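Long-range contact in thermostable carboxypeptidase 1 (Pyrococcus furiosus, PDB 1KA2), which removes amino acids one at a time from the C-terminus of peptides as a homodimeric, cobalt-dependent M32 metallocarboxypeptidase: residues A[177-182]-A[485-490]. Residues are numbered along the deposited sequence; the frame is centred on the assembly and turned at random.
Sequences EVLEKK and MDAEYF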
loop_
_atom_site.group_PDB
_atom_site.type_symbol
_atom_site.label_atom_id
_atom_site.label_comp_id
_atom_site.label_asym_id
_atom_site.label_seq_id
_atom_site.Cartn_x
_atom_site.Cartn_y
_atom_site.Cartn_z
ATOM N N GLU A 177 38.455 -19.336 2.030
ATOM C CA GLU A 177 39.655 -20.144 2.240
ATOM C C GLU A 177 39.751 -20.427 3.734
ATOM O O GLU A 177 39.958 -21.565 4.152
ATOM C CB GLU A 177 40.904 -19.391 1.763
ATOM C CG GLU A 177 40.931 -19.163 0.259
ATOM C CD GLU A 177 42.185 -18.452 -0.215
ATOM O OE1 GLU A 177 42.488 -17.361 0.312
ATOM O OE2 GLU A 177 42.861 -18.979 -1.124
ATOM N N VAL A 178 39.586 -19.375 4.531
ATOM C CA VAL A 178 39.629 -19.479 5.982
ATOM C C VAL A 178 38.541 -20.424 6.482
ATOM O O VAL A 178 38.717 -21.110 7.490
ATOM C CB VAL A 178 39.430 -18.095 6.631
ATOM C CG1 VAL A 178 39.157 -18.242 8.123
ATOM C CG2 VAL A 178 40.658 -17.238 6.393
ATOM N N LEU A 179 37.413 -20.456 5.778
ATOM C CA LEU A 179 36.306 -21.329 6.157
ATOM C C LEU A 179 36.587 -22.777 5.777
ATOM O O LEU A 179 36.411 -23.679 6.594
ATOM C CB LEU A 179 35.005 -20.853 5.498
ATOM C CG LEU A 179 34.038 -20.002 6.341
ATOM C CD1 LEU A 179 34.778 -19.243 7.425
ATOM C CD2 LEU A 179 33.281 -19.044 5.431
ATOM N N GLU A 180 37.035 -22.999 4.546
ATOM C CA GLU A 180 37.329 -24.353 4.095
ATOM C C GLU A 180 38.415 -25.087 4.885
ATOM O O GLU A 180 38.398 -26.316 4.961
ATOM C CB GLU A 180 37.695 -24.356 2.609
ATOM C CG GLU A 180 36.501 -24.560 1.706
ATOM C CD GLU A 180 36.885 -24.952 0.294
ATOM O OE1 GLU A 180 37.339 -24.073 -0.473
ATOM O OE2 GLU A 180 36.734 -26.150 -0.043
ATOM N N LYS A 181 39.349 -24.353 5.482
ATOM C CA LYS A 181 40.421 -24.997 6.247
ATOM C C LYS A 181 40.172 -24.992 7.758
ATOM O O LYS A 181 40.706 -25.830 8.489
ATOM C CB LYS A 181 41.759 -24.313 5.949
ATOM C CG LYS A 181 42.040 -24.092 4.456
ATOM C CD LYS A 181 42.248 -25.393 3.675
ATOM C CE LYS A 181 43.627 -25.995 3.924
ATOM N NZ LYS A 181 43.881 -27.175 3.046
ATOM N N LYS A 182 39.347 -24.063 8.228
ATOM C CA LYS A 182 39.080 -23.971 9.653
ATOM C C LYS A 182 37.656 -24.305 10.080
ATOM O O LYS A 182 37.446 -24.867 11.154
ATOM C CB LYS A 182 39.479 -22.575 10.133
ATOM C CG LYS A 182 40.910 -22.252 9.735
ATOM C CD LYS A 182 41.414 -20.925 10.269
ATOM C CE LYS A 182 42.879 -20.740 9.887
ATOM N NZ LYS A 182 43.409 -19.424 10.318
ATOM N N MET A 485 36.422 -7.199 7.809
ATOM C CA MET A 485 35.784 -8.484 8.020
ATOM C C MET A 485 36.880 -9.538 8.145
ATOM O O MET A 485 37.903 -9.464 7.465
ATOM C CB MET A 485 34.862 -8.823 6.838
ATOM C CG MET A 485 34.220 -10.200 6.928
ATOM S SD MET A 485 33.089 -10.563 5.571
ATOM C CE MET A 485 34.145 -11.445 4.449
ATOM N N ASP A 486 36.668 -10.503 9.031
ATOM C CA ASP A 486 37.616 -11.591 9.233
ATOM C C ASP A 486 36.852 -12.848 9.610
ATOM O O ASP A 486 36.327 -12.969 10.719
ATOM C CB ASP A 486 38.626 -11.248 10.327
ATOM C CG ASP A 486 39.462 -12.452 10.744
ATOM O OD1 ASP A 486 39.976 -13.173 9.860
ATOM O OD2 ASP A 486 39.608 -12.674 11.962
ATOM N N ALA A 487 36.791 -13.779 8.671
ATOM C CA ALA A 487 36.081 -15.031 8.865
ATOM C C ALA A 487 36.410 -15.742 10.170
ATOM O O ALA A 487 35.584 -16.485 10.695
ATOM C CB ALA A 487 36.358 -15.953 7.694
ATOM N N GLU A 488 37.614 -15.517 10.692
ATOM C CA GLU A 488 38.058 -16.165 11.930
ATOM C C GLU A 488 37.067 -16.133 13.092
ATOM O O GLU A 488 36.955 -17.114 13.834
ATOM C CB GLU A 488 39.390 -15.564 12.395
ATOM C CG GLU A 488 40.602 -15.983 11.568
ATOM C CD GLU A 488 40.808 -17.486 11.569
ATOM O OE1 GLU A 488 40.595 -18.111 12.634
ATOM O OE2 GLU A 488 41.190 -18.038 10.513
ATOM N N TYR A 489 36.355 -15.017 13.254
ATOM C CA TYR A 489 35.385 -14.889 14.343
ATOM C C TYR A 489 34.255 -15.896 14.263
ATOM O O TYR A 489 33.853 -16.475 15.276
ATOM C CB TYR A 489 34.795 -13.483 14.384
ATOM C CG TYR A 489 35.762 -12.443 14.885
ATOM C CD1 TYR A 489 36.525 -11.691 13.998
ATOM C CD2 TYR A 489 35.927 -12.220 16.250
ATOM C CE1 TYR A 489 37.425 -10.740 14.460
ATOM C CE2 TYR A 489 36.829 -11.275 16.720
ATOM C CZ TYR A 489 37.570 -10.540 15.819
ATOM O OH TYR A 489 38.447 -9.591 16.274
ATOM N N PHE A 490 33.734 -16.100 13.060
ATOM C CA PHE A 490 32.651 -17.054 12.870
ATOM C C PHE A 490 33.100 -18.447 13.308
ATOM O O PHE A 490 32.324 -19.206 13.887
ATOM C CB PHE A 490 32.216 -17.091 11.398
ATOM C CG PHE A 490 31.026 -17.978 11.139
ATOM C CD1 PHE A 490 29.754 -17.608 11.574
ATOM C CD2 PHE A 490 31.181 -19.196 10.479
ATOM C CE1 PHE A 490 28.651 -18.438 11.354
ATOM C CE2 PHE A 490 30.088 -20.034 10.255
ATOM C CZ PHE A 490 28.818 -19.653 10.695
#
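Lys182 and Glu488 form a salt bridge across this contact, with Lys182 NZ 2.6 Å from Glu488 OE2. It joins helix 169-192 to the start of the C-terminal helix 488-498 in the largely helical M32 carboxypeptidase fold. The ammonium group approaches from above the carboxylate, 45° out of its plane. The two side chains cross at about a right angle. Beyond CG the lysine chain is fully extended and reaches across to the acid. The glutamate instead folds at its second torsion (chi2 -59°), which turns its carboxylate toward the lysine. Lys182 CD and CE also lie near the acid. Lys182 CD is 2.9 Å from Glu488 OE2, too short for an ordinary contact, and its exact position is doubtful.

Asp486 caps the start of the second helix, although weakly. Asp486 OD1 accepts from Glu488 N at 3.4 Å with an N-H...O angle of 161°. Its own backbone N bonds to Gln432 OE1 on helix 421-440.

Beside the salt bridge the packing turns apolar. Ala487 points its methyl at helix 169-192 and meets two side chains there. Leu179 CD1 lies 3.7 Å from Ala487 CB. The small alanine side chain is consistent with the close backbones, with the CA atoms of Val178 and Ala487 6.4 Å apart. Phe490 faces the same way but packs on Leu183, one turn beyond Leu179, and on Leu428 of helix 421-440. The contact lies away from the metal site and joins two parts of the chain about 300 residues apart.

Val178 links the polar and apolar parts. Val178 CG1, anti to the backbone N, sits 3.6 Å from Ala487 CB. The same methyl makes a close van der Waals approach, not a bond, with Val178 CG1 3.1 Å from Glu488 OE2.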